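PDB 5K04: N-terminal acetyltransferase B complex subunit NAT3 from Candida albicans, which probably acts as the catalytic subunit of the NatB complex, transferring an acetyl group from acetyl-CoA to the N-terminal amino group of its protein substrates. Local coordinates for residues K5-E10 and Q41-S46; M59-G64 and H74-T79; F132-G137 and S153-D158. One frame throughout, in Å; residues are numbered along the deposited sequence.

Contact 1 (K5-E10 and Q41-S46); sequences KPFQME and QLFYKS
F7 and F43 lay their rings over one another in an offset stack: the planes are only 12° apart and the centroids 3.9 Å from each other. CE1 of F43 sits over the centre of the F7 ring, whereas F7 in turn meets the F43 ring nearer its rim, through CD1. The F7 CB joins in with a CH-pi contact over the same aromatic, 4.0 Å from the F43 centroid. Both side chains carry CG opposite the backbone N, and these matching torsions send the two rings out in much the same direction, where they overlap. The backbones are tied too, F7 N donating to F43 O at 3.1 Å. Y32 and L36 of helix 29-38 touch F43 as well, so the stack belongs to the packing between that helix and the sheet.

K45 reaches across the other strand. Its CG lies between its own backbone N and carbonyl carbon (chi1 60°) and rests 3.4 Å from K5 O; from there the chain is extended, which brings CE near P6 O and to 3.9 Å from K5 CB and lets NZ form a salt bridge with D11. K5 begins on the same face but bends away at chi2, and its NZ pairs with D249 of the partner chain of the complex. Of the Y44 side chain, CB is the part that touches, 3.4 Å from K5 O, while its hydroxyl is hydrogen-bonded to L93 O.

Two nearly straight backbone bonds clamp K5 to K45: K5 N to K45 O at 2.9 Å and K45 N to K5 O at 2.8 Å. Together with the P6-Y44 non-hydrogen-bonded pair they define the antiparallel pairing of the N-terminal edge strand 3-6 with strand 43-48 in the mixed sheet of a GNAT-type acetyltransferase.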
loop_
_atom_site.group_PDB
_atom_site.type_symbol
_atom_site.label_atom_id
_atom_site.label_comp_id
_atom_site.label_asym_id
_atom_site.label_seq_id
_atom_site.Cartn_x
_atom_site.Cartn_y
_atom_site.Cartn_z
ATOM N N LYS B 5 -3.928 -19.760 2.462
ATOM C CA LYS B 5 -5.098 -18.899 2.480
ATOM C C LYS B 5 -5.319 -18.268 1.109
ATOM O O LYS B 5 -4.372 -18.065 0.339
ATOM C CB LYS B 5 -4.991 -17.775 3.525
ATOM C CG LYS B 5 -4.612 -18.191 4.944
ATOM C CD LYS B 5 -5.631 -19.094 5.621
ATOM C CE LYS B 5 -5.062 -19.576 6.957
ATOM N NZ LYS B 5 -5.880 -20.659 7.619
ATOM N N PRO B 6 -6.567 -17.940 0.788
ATOM C CA PRO B 6 -6.831 -17.223 -0.451
ATOM C C PRO B 6 -6.216 -15.843 -0.403
ATOM O O PRO B 6 -6.233 -15.163 0.630
ATOM C CB PRO B 6 -8.358 -17.147 -0.504
ATOM C CG PRO B 6 -8.827 -18.231 0.412
ATOM C CD PRO B 6 -7.808 -18.273 1.509
ATOM N N PHE B 7 -5.687 -15.437 -1.551
ATOM C CA PHE B 7 -5.091 -14.131 -1.699
ATOM C C PHE B 7 -6.189 -13.091 -1.886
ATOM O O PHE B 7 -7.208 -13.342 -2.545
ATOM C CB PHE B 7 -4.132 -14.151 -2.887
ATOM C CG PHE B 7 -3.251 -12.950 -2.986
ATOM C CD1 PHE B 7 -3.677 -11.826 -3.667
ATOM C CD2 PHE B 7 -1.972 -12.957 -2.434
ATOM C CE1 PHE B 7 -2.854 -10.711 -3.797
ATOM C CE2 PHE B 7 -1.149 -11.846 -2.560
ATOM C CZ PHE B 7 -1.596 -10.715 -3.238
ATOM N N GLN B 8 -5.986 -11.933 -1.272
ATOM C CA GLN B 8 -6.882 -10.801 -1.404
ATOM C C GLN B 8 -6.053 -9.582 -1.774
ATOM O O GLN B 8 -4.889 -9.462 -1.387
ATOM C CB GLN B 8 -7.676 -10.538 -0.101
ATOM C CG GLN B 8 -8.510 -11.726 0.396
ATOM C CD GLN B 8 -9.823 -11.893 -0.367
ATOM O OE1 GLN B 8 -10.226 -11.015 -1.137
ATOM N NE2 GLN B 8 -10.503 -13.022 -0.142
ATOM N N MET B 9 -6.692 -8.676 -2.519
ATOM C CA MET B 9 -6.045 -7.484 -3.054
ATOM C C MET B 9 -5.237 -6.720 -2.011
ATOM O O MET B 9 -4.142 -6.223 -2.303
ATOM C CB MET B 9 -7.117 -6.572 -3.652
ATOM C CG MET B 9 -6.697 -5.971 -4.950
ATOM S SD MET B 9 -5.900 -7.179 -5.945
ATOM C CE MET B 9 -5.246 -6.057 -7.046
ATOM N N GLU B 10 -5.780 -6.569 -0.796
ATOM C CA GLU B 10 -5.100 -5.749 0.205
ATOM C C GLU B 10 -3.817 -6.389 0.724
ATOM O O GLU B 10 -2.985 -5.675 1.305
ATOM C CB GLU B 10 -6.043 -5.430 1.359
ATOM C CG GLU B 10 -7.032 -4.324 1.031
ATOM C CD GLU B 10 -8.152 -4.255 2.039
ATOM O OE1 GLU B 10 -8.983 -5.185 2.024
ATOM O OE2 GLU B 10 -8.193 -3.295 2.856
ATOM N N GLN B 41 -9.251 -19.060 -7.436
ATOM C CA GLN B 41 -8.739 -20.148 -6.605
ATOM C C GLN B 41 -7.255 -20.439 -6.833
ATOM O O GLN B 41 -6.646 -21.152 -6.025
ATOM C CB GLN B 41 -9.541 -21.423 -6.848
ATOM C CG GLN B 41 -10.995 -21.335 -6.423
ATOM C CD GLN B 41 -11.685 -22.696 -6.404
ATOM O OE1 GLN B 41 -11.116 -23.691 -5.944
ATOM N NE2 GLN B 41 -12.931 -22.735 -6.893
ATOM N N LEU B 42 -6.672 -19.923 -7.917
ATOM C CA LEU B 42 -5.298 -20.215 -8.308
ATOM C C LEU B 42 -4.356 -19.102 -7.879
ATOM O O LEU B 42 -3.226 -19.005 -8.369
ATOM C CB LEU B 42 -5.214 -20.458 -9.819
ATOM C CG LEU B 42 -6.217 -21.473 -10.423
ATOM C CD1 LEU B 42 -5.800 -21.925 -11.821
ATOM C CD2 LEU B 42 -6.417 -22.688 -9.533
ATOM N N PHE B 43 -4.810 -18.264 -6.961
ATOM C CA PHE B 43 -4.029 -17.163 -6.412
ATOM C C PHE B 43 -4.199 -17.295 -4.897
ATOM O O PHE B 43 -5.185 -16.836 -4.303
ATOM C CB PHE B 43 -4.502 -15.813 -6.964
ATOM C CG PHE B 43 -3.523 -14.673 -6.754
ATOM C CD1 PHE B 43 -2.425 -14.813 -5.913
ATOM C CD2 PHE B 43 -3.724 -13.449 -7.395
ATOM C CE1 PHE B 43 -1.542 -13.767 -5.713
ATOM C CE2 PHE B 43 -2.841 -12.392 -7.208
ATOM C CZ PHE B 43 -1.741 -12.557 -6.364
ATOM N N TYR B 44 -3.240 -17.970 -4.284
ATOM C CA TYR B 44 -3.268 -18.229 -2.858
ATOM C C TYR B 44 -1.887 -17.970 -2.280
ATOM O O TYR B 44 -0.874 -17.935 -2.989
ATOM C CB TYR B 44 -3.720 -19.663 -2.534
ATOM C CG TYR B 44 -3.019 -20.718 -3.352
ATOM C CD1 TYR B 44 -1.820 -21.285 -2.924
ATOM C CD2 TYR B 44 -3.552 -21.156 -4.551
ATOM C CE1 TYR B 44 -1.177 -22.281 -3.684
ATOM C CE2 TYR B 44 -2.915 -22.138 -5.324
ATOM C CZ TYR B 44 -1.733 -22.691 -4.888
ATOM O OH TYR B 44 -1.108 -23.639 -5.663
ATOM N N LYS B 45 -1.873 -17.804 -0.968
ATOM C CA LYS B 45 -0.691 -17.402 -0.243
ATOM C C LYS B 45 -0.413 -18.399 0.869
ATOM O O LYS B 45 -1.318 -19.061 1.398
ATOM C CB LYS B 45 -0.856 -15.995 0.350
ATOM C CG LYS B 45 -2.024 -15.868 1.343
ATOM C CD LYS B 45 -1.979 -14.531 2.082
ATOM C CE LYS B 45 -3.125 -14.377 3.071
ATOM N NZ LYS B 45 -3.071 -13.000 3.672
ATOM N N SER B 46 0.866 -18.511 1.198
ATOM C CA SER B 46 1.288 -19.222 2.386
ATOM C C SER B 46 1.417 -18.217 3.516
ATOM O O SER B 46 1.704 -17.038 3.292
ATOM C CB SER B 46 2.613 -19.960 2.163
ATOM O OG SER B 46 3.656 -19.078 1.753
#

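Contact 2 (M59-G64 and H74-T79); sequences MAKTEG and HITAVT. With COA (coenzyme A), chain D.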
loop_
_atom_site.group_PDB
_atom_site.type_symbol
_atom_site.label_atom_id
_atom_site.label_comp_id
_atom_site.label_asym_id
_atom_site.label_seq_id
_atom_site.Cartn_x
_atom_site.Cartn_y
_atom_site.Cartn_z
ATOM N N MET B 59 0.563 -17.555 -8.104
ATOM C CA MET B 59 -0.364 -17.036 -9.098
ATOM C C MET B 59 -0.307 -17.997 -10.267
ATOM O O MET B 59 0.753 -18.176 -10.873
ATOM C CB MET B 59 -0.002 -15.618 -9.563
ATOM C CG MET B 59 0.196 -14.607 -8.444
ATOM S SD MET B 59 0.975 -13.122 -9.016
ATOM C CE MET B 59 -0.255 -12.741 -10.157
ATOM N N ALA B 60 -1.430 -18.637 -10.558
ATOM C CA ALA B 60 -1.536 -19.525 -11.697
ATOM C C ALA B 60 -2.836 -19.222 -12.437
ATOM O O ALA B 60 -3.701 -18.486 -11.952
ATOM C CB ALA B 60 -1.466 -21.001 -11.264
ATOM N N LYS B 61 -2.973 -19.812 -13.620
ATOM C CA LYS B 61 -4.163 -19.616 -14.437
ATOM C C LYS B 61 -4.422 -20.880 -15.241
ATOM O O LYS B 61 -3.590 -21.792 -15.288
ATOM C CB LYS B 61 -4.007 -18.408 -15.372
ATOM C CG LYS B 61 -2.753 -18.461 -16.262
ATOM C CD LYS B 61 -2.857 -17.512 -17.459
ATOM C CE LYS B 61 -1.494 -17.322 -18.096
ATOM N NZ LYS B 61 -1.551 -16.404 -19.257
ATOM N N THR B 62 -5.597 -20.928 -15.876
ATOM C CA THR B 62 -5.899 -21.949 -16.873
ATOM C C THR B 62 -6.102 -21.290 -18.229
ATOM O O THR B 62 -6.489 -20.125 -18.318
ATOM C CB THR B 62 -7.149 -22.799 -16.517
ATOM O OG1 THR B 62 -8.312 -21.973 -16.508
ATOM C CG2 THR B 62 -6.974 -23.554 -15.164
ATOM N N GLU B 63 -5.847 -22.061 -19.283
ATOM C CA GLU B 63 -5.698 -21.542 -20.634
ATOM C C GLU B 63 -6.090 -22.649 -21.588
ATOM O O GLU B 63 -5.726 -23.807 -21.375
ATOM C CB GLU B 63 -4.255 -21.092 -20.898
ATOM C CG GLU B 63 -4.098 -19.945 -21.886
ATOM C CD GLU B 63 -3.031 -18.939 -21.442
ATOM O OE1 GLU B 63 -1.844 -19.325 -21.320
ATOM O OE2 GLU B 63 -3.392 -17.766 -21.194
ATOM N N GLY B 64 -6.855 -22.288 -22.622
ATOM C CA GLY B 64 -7.469 -23.246 -23.526
ATOM C C GLY B 64 -6.851 -23.215 -24.911
ATOM O O GLY B 64 -6.458 -22.158 -25.409
ATOM N N HIS B 74 -1.266 -22.973 -15.988
ATOM C CA HIS B 74 -0.002 -22.287 -16.185
ATOM C C HIS B 74 0.374 -21.581 -14.895
ATOM O O HIS B 74 -0.459 -20.889 -14.300
ATOM C CB HIS B 74 -0.080 -21.278 -17.333
ATOM C CG HIS B 74 1.211 -20.567 -17.580
ATOM N ND1 HIS B 74 2.186 -21.072 -18.415
ATOM C CD2 HIS B 74 1.702 -19.408 -17.079
ATOM C CE1 HIS B 74 3.217 -20.244 -18.428
ATOM N NE2 HIS B 74 2.953 -19.235 -17.617
ATOM N N ILE B 75 1.618 -21.778 -14.460
ATOM C CA ILE B 75 2.171 -21.050 -13.323
ATOM C C ILE B 75 2.787 -19.751 -13.837
ATOM O O ILE B 75 3.666 -19.781 -14.705
ATOM C CB ILE B 75 3.217 -21.895 -12.582
ATOM C CG1 ILE B 75 2.567 -23.105 -11.918
ATOM C CG2 ILE B 75 3.916 -21.052 -11.539
ATOM C CD1 ILE B 75 3.562 -24.196 -11.569
ATOM N N THR B 76 2.334 -18.610 -13.311
ATOM C CA THR B 76 2.955 -17.336 -13.658
ATOM C C THR B 76 3.921 -16.829 -12.600
ATOM O O THR B 76 4.947 -16.246 -12.947
ATOM C CB THR B 76 1.895 -16.265 -13.931
ATOM O OG1 THR B 76 1.348 -15.797 -12.699
ATOM C CG2 THR B 76 0.825 -16.863 -14.738
ATOM N N ALA B 77 3.637 -17.061 -11.320
ATOM C CA ALA B 77 4.523 -16.573 -10.267
ATOM C C ALA B 77 4.456 -17.455 -9.021
ATOM O O ALA B 77 3.367 -17.732 -8.500
ATOM C CB ALA B 77 4.177 -15.120 -9.903
ATOM N N VAL B 78 5.630 -17.872 -8.551
ATOM C CA VAL B 78 5.842 -18.451 -7.233
ATOM C C VAL B 78 7.005 -17.714 -6.588
ATOM O O VAL B 78 8.058 -17.556 -7.214
ATOM C CB VAL B 78 6.175 -19.952 -7.301
ATOM C CG1 VAL B 78 6.008 -20.589 -5.941
ATOM C CG2 VAL B 78 5.327 -20.638 -8.326
ATOM N N THR B 79 6.825 -17.278 -5.340
ATOM C CA THR B 79 7.897 -16.680 -4.561
ATOM C C THR B 79 7.709 -17.042 -3.103
ATOM O O THR B 79 6.591 -17.250 -2.630
ATOM C CB THR B 79 7.977 -15.146 -4.672
ATOM O OG1 THR B 79 6.662 -14.568 -4.590
ATOM C CG2 THR B 79 8.601 -14.775 -5.957
HETATM N N1A COA D . 20.265 -22.622 -4.064
HETATM C C2A COA D . 20.617 -23.986 -4.570
HETATM N N3A COA D . 19.343 -24.794 -4.766
HETATM C C4A COA D . 17.962 -24.385 -4.432
HETATM C C5A COA D . 17.662 -22.939 -3.785
HETATM C C6A COA D . 18.933 -22.009 -3.665
HETATM N N6A COA D . 18.885 -20.650 -3.240
HETATM N N7A COA D . 16.135 -22.672 -3.676
HETATM C C8A COA D . 15.287 -23.859 -4.259
HETATM N N9A COA D . 16.544 -24.800 -4.724
HETATM C C1B COA D . 16.162 -26.109 -5.610
HETATM C C2B COA D . 16.884 -27.436 -5.214
HETATM O O2B COA D . 17.844 -28.159 -5.988
HETATM C C3B COA D . 15.724 -27.904 -4.365
HETATM O O3B COA D . 15.549 -29.037 -3.507
HETATM P P3B COA D . 16.039 -29.661 -2.079
HETATM O O7A COA D . 14.803 -29.712 -1.198
HETATM O O8A COA D . 16.488 -31.085 -2.432
HETATM O O9A COA D . 17.118 -28.740 -1.558
HETATM C C4B COA D . 14.425 -27.101 -4.912
HETATM O O4B COA D . 14.725 -26.057 -5.926
HETATM C C5B COA D . 13.136 -27.004 -4.011
HETATM O O5B COA D . 13.052 -26.177 -2.846
HETATM P P1A COA D . 12.005 -25.408 -1.885
HETATM O O1A COA D . 10.646 -25.860 -2.271
HETATM O O2A COA D . 12.393 -25.667 -0.461
HETATM O O3A COA D . 12.230 -23.898 -2.231
HETATM P P2A COA D . 11.994 -22.421 -1.629
HETATM O O4A COA D . 13.259 -22.025 -0.926
HETATM O O5A COA D . 10.756 -22.396 -0.877
HETATM O O6A COA D . 11.911 -21.572 -2.991
HETATM C CBP COA D . 12.436 -20.054 -5.112
HETATM C CCP COA D . 12.504 -21.518 -4.296
HETATM C CDP COA D . 13.275 -20.149 -6.567
HETATM C CEP COA D . 10.820 -19.613 -5.362
HETATM C CAP COA D . 13.182 -18.852 -4.102
HETATM O OAP COA D . 14.342 -19.234 -3.402
HETATM C C9P COA D . 12.795 -17.338 -4.502
HETATM O O9P COA D . 13.557 -16.557 -5.312
HETATM N N8P COA D . 11.310 -17.011 -4.462
HETATM C C7P COA D . 10.607 -16.135 -5.567
HETATM C C6P COA D . 11.486 -15.654 -6.780
HETATM C C5P COA D . 12.036 -16.628 -7.980
HETATM O O5P COA D . 13.331 -16.757 -8.291
HETATM N N4P COA D . 11.013 -17.462 -8.645
HETATM C C3P COA D . 10.437 -18.767 -8.884
HETATM C C2P COA D . 11.059 -20.098 -9.269
HETATM S S1P COA D . 11.775 -20.435 -10.849
#
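Backbone hydrogen bonds dominate where M59 and K61 face A77 and H74. K61 N reaches H74 O at 2.8 Å and H74 N returns to K61 O at 2.7 Å, a regular antiparallel hydrogen-bonded pair. At the other end M59 N donates to A77 O at 2.8 Å, but M59 O is shared by two successive amides, those of T76 and A77. This is a classic beta bulge, and T76, with phi/psi of -100°/-35°, departs from extended geometry there.

A side-chain bond adds to it. T76 OG1 approaches M59 O from above the carbonyl plane at 3.1 Å, giving that oxygen a third donor, while A77 N meets it in the plane on a lone pair.

Apolar contacts are few: M59 SD lies 3.9 Å from A77 CB, and K61 CE comes to 4.1 Å from T76 CG2.

Among the polar side chains, K61 and H74 run side by side, with K61 CE 3.9 Å from H74 CD2. K61 NZ turns to E63 OE2, a salt bridge of 3.0 Å within its own strand, whereas H74 ND1 is bonded to D110 on neighbouring strand 108-114.

V78 and T79, just beyond the bulge, belong to the coenzyme A pocket. Two amides and, less well directed, the T76 hydroxyl on one carbonyl are consistent with a well-held irregular point in strand 70-80 immediately before its cofactor-binding end.

Contact 3 (F132-G137 and S153-D158); sequences FRRVVG and SVDAFD
R134 and D155 make the salt bridge across this contact, NH2 to OD2 at 2.9 Å. The carboxylate oxygen lies at the edge of the guanidinium, 8° out of its plane, but the guanidinium and carboxylate planes are 78° apart and OD2 is met on its anti side; the link is thus a single bond rather than a two-pronged one. With CG opposite the backbone N, the arginine chain runs out past F157 and bends at chi3 (-98°) to bring NH2 back to D155. The guanidinium is nearly perpendicular to the F157 ring, with NE 4.1 Å from F157 CE1.

On the V135 face, V135 CG2 packs 3.8 Å from A156 CB, and farther along F132 lies beside D158, its CD2 3.7 Å from OD2.

Holding these side chains in place, V135 N donates to A156 O and A156 N to V135 O, both at 2.8 Å, while D158 N donates to R133 O. D158 O accepts F132 N at 2.8 Å and, weakly, R133 N, a classic beta bulge.

One shell farther out, V113 and V115 bond to the backbone of F157 and D155, F112 packs against V135 and D158, and R160 makes a cation-pi contact with F132.

Chemically, backbone bonds secure the pairing of edge strand 130-135, and the R134-D155 ion pair, which links that strand to the loop preceding strand 156-162, lies near the surface, where water would probably weaken it.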
loop_
_atom_site.group_PDB
_atom_site.type_symbol
_atom_site.label_atom_id
_atom_site.label_comp_id
_atom_site.label_asym_id
_atom_site.label_seq_id
_atom_site.Cartn_x
_atom_site.Cartn_y
_atom_site.Cartn_z
ATOM N N PHE B 132 9.833 -29.253 -22.008
ATOM C CA PHE B 132 9.065 -29.566 -23.206
ATOM C C PHE B 132 9.597 -28.856 -24.448
ATOM O O PHE B 132 9.698 -29.472 -25.512
ATOM C CB PHE B 132 7.586 -29.207 -22.977
ATOM C CG PHE B 132 6.683 -29.488 -24.157
ATOM C CD1 PHE B 132 6.290 -30.794 -24.456
ATOM C CD2 PHE B 132 6.196 -28.445 -24.940
ATOM C CE1 PHE B 132 5.453 -31.057 -25.524
ATOM C CE2 PHE B 132 5.356 -28.701 -26.021
ATOM C CZ PHE B 132 4.984 -30.009 -26.316
ATOM N N ARG B 133 9.969 -27.584 -24.340
ATOM C CA ARG B 133 10.307 -26.819 -25.532
ATOM C C ARG B 133 10.987 -25.512 -25.135
ATOM O O ARG B 133 10.581 -24.859 -24.169
ATOM C CB ARG B 133 9.050 -26.543 -26.383
ATOM C CG ARG B 133 9.296 -25.677 -27.603
ATOM C CD ARG B 133 8.659 -26.199 -28.895
ATOM N NE ARG B 133 7.207 -26.163 -28.871
ATOM C CZ ARG B 133 6.420 -26.104 -29.948
ATOM N NH1 ARG B 133 6.924 -26.040 -31.175
ATOM N NH2 ARG B 133 5.104 -26.095 -29.783
ATOM N N ARG B 134 12.019 -25.142 -25.893
ATOM C CA ARG B 134 12.659 -23.846 -25.739
ATOM C C ARG B 134 11.853 -22.788 -26.483
ATOM O O ARG B 134 11.376 -23.022 -27.598
ATOM C CB ARG B 134 14.088 -23.896 -26.270
ATOM C CG ARG B 134 14.883 -22.640 -25.975
ATOM C CD ARG B 134 16.226 -22.631 -26.694
ATOM N NE ARG B 134 17.322 -23.057 -25.828
ATOM C CZ ARG B 134 18.302 -22.264 -25.401
ATOM N NH1 ARG B 134 19.253 -22.758 -24.619
ATOM N NH2 ARG B 134 18.338 -20.985 -25.761
ATOM N N VAL B 135 11.697 -21.619 -25.848
ATOM C CA VAL B 135 10.911 -20.511 -26.386
ATOM C C VAL B 135 11.675 -19.191 -26.271
ATOM O O VAL B 135 12.471 -18.977 -25.347
ATOM C CB VAL B 135 9.535 -20.408 -25.691
ATOM C CG1 VAL B 135 8.670 -21.608 -26.046
ATOM C CG2 VAL B 135 9.704 -20.308 -24.186
ATOM N N VAL B 136 11.337 -18.268 -27.178
ATOM C CA VAL B 136 12.205 -17.140 -27.545
ATOM C C VAL B 136 12.404 -16.165 -26.383
ATOM O O VAL B 136 13.538 -15.791 -26.058
ATOM C CB VAL B 136 11.630 -16.414 -28.774
ATOM C CG1 VAL B 136 12.256 -15.027 -28.923
ATOM C CG2 VAL B 136 11.839 -17.247 -30.023
ATOM N N GLY B 137 11.314 -15.682 -25.794
ATOM C CA GLY B 137 11.419 -14.638 -24.793
ATOM C C GLY B 137 10.884 -13.287 -25.241
ATOM O O GLY B 137 10.092 -12.665 -24.525
ATOM N N SER B 153 13.845 -10.920 -22.583
ATOM C CA SER B 153 14.438 -11.281 -23.865
ATOM C C SER B 153 15.273 -12.558 -23.809
ATOM O O SER B 153 15.617 -13.098 -24.866
ATOM C CB SER B 153 15.312 -10.134 -24.371
ATOM O OG SER B 153 16.548 -10.074 -23.674
ATOM N N VAL B 154 15.604 -13.054 -22.614
ATOM C CA VAL B 154 16.323 -14.318 -22.502
ATOM C C VAL B 154 15.382 -15.477 -22.798
ATOM O O VAL B 154 14.227 -15.506 -22.345
ATOM C CB VAL B 154 16.953 -14.472 -21.108
ATOM C CG1 VAL B 154 17.552 -15.873 -20.936
ATOM C CG2 VAL B 154 18.003 -13.394 -20.865
ATOM N N ASP B 155 15.877 -16.443 -23.571
ATOM C CA ASP B 155 15.110 -17.635 -23.894
ATOM C C ASP B 155 14.625 -18.326 -22.624
ATOM O O ASP B 155 15.223 -18.208 -21.549
ATOM C CB ASP B 155 15.955 -18.614 -24.715
ATOM C CG ASP B 155 16.266 -18.101 -26.110
ATOM O OD1 ASP B 155 16.052 -16.892 -26.375
ATOM O OD2 ASP B 155 16.725 -18.921 -26.937
ATOM N N ALA B 156 13.535 -19.073 -22.759
ATOM C CA ALA B 156 12.987 -19.821 -21.644
ATOM C C ALA B 156 12.746 -21.271 -22.041
ATOM O O ALA B 156 12.673 -21.625 -23.224
ATOM C CB ALA B 156 11.685 -19.201 -21.139
ATOM N N PHE B 157 12.649 -22.110 -21.018
ATOM C CA PHE B 157 12.150 -23.466 -21.159
ATOM C C PHE B 157 10.696 -23.485 -20.703
ATOM O O PHE B 157 10.397 -23.111 -19.564
ATOM C CB PHE B 157 12.980 -24.445 -20.330
ATOM C CG PHE B 157 14.349 -24.697 -20.870
ATOM C CD1 PHE B 157 14.539 -24.961 -22.212
ATOM C CD2 PHE B 157 15.457 -24.682 -20.027
ATOM C CE1 PHE B 157 15.808 -25.206 -22.716
ATOM C CE2 PHE B 157 16.734 -24.926 -20.530
ATOM C CZ PHE B 157 16.910 -25.189 -21.875
ATOM N N ASP B 158 9.799 -23.887 -21.598
ATOM C CA ASP B 158 8.486 -24.348 -21.175
ATOM C C ASP B 158 8.639 -25.743 -20.601
ATOM O O ASP B 158 9.112 -26.654 -21.291
ATOM C CB ASP B 158 7.501 -24.366 -22.338
ATOM C CG ASP B 158 6.103 -24.792 -21.913
ATOM O OD1 ASP B 158 5.407 -23.966 -21.289
ATOM O OD2 ASP B 158 5.705 -25.944 -22.190
#

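How the contacts relate
All three contacts belong to one mixed sheet and follow one another along the chain. Contact 1 joins strands 3-6 and 43-48 at one border, contact 2 the hairpin strands 53-65 and 70-80 in the interior, and contact 3 strands 130-135 and 156-162 at the other border. Contacts 1 and 2, with centres about 13 Å apart, touch directly: L42 O lies 2.9 Å from A60 N, a probable hydrogen bond, and F43 packs on M59. Strand 108-114 separates contact 2 from contact 3, whose centres are about 16 Å apart, while the centres of contacts 1 and 3 are about 28 Å apart. The sheet thus runs from the partner-chain interface past the coenzyme A pocket to a solvent-facing edge.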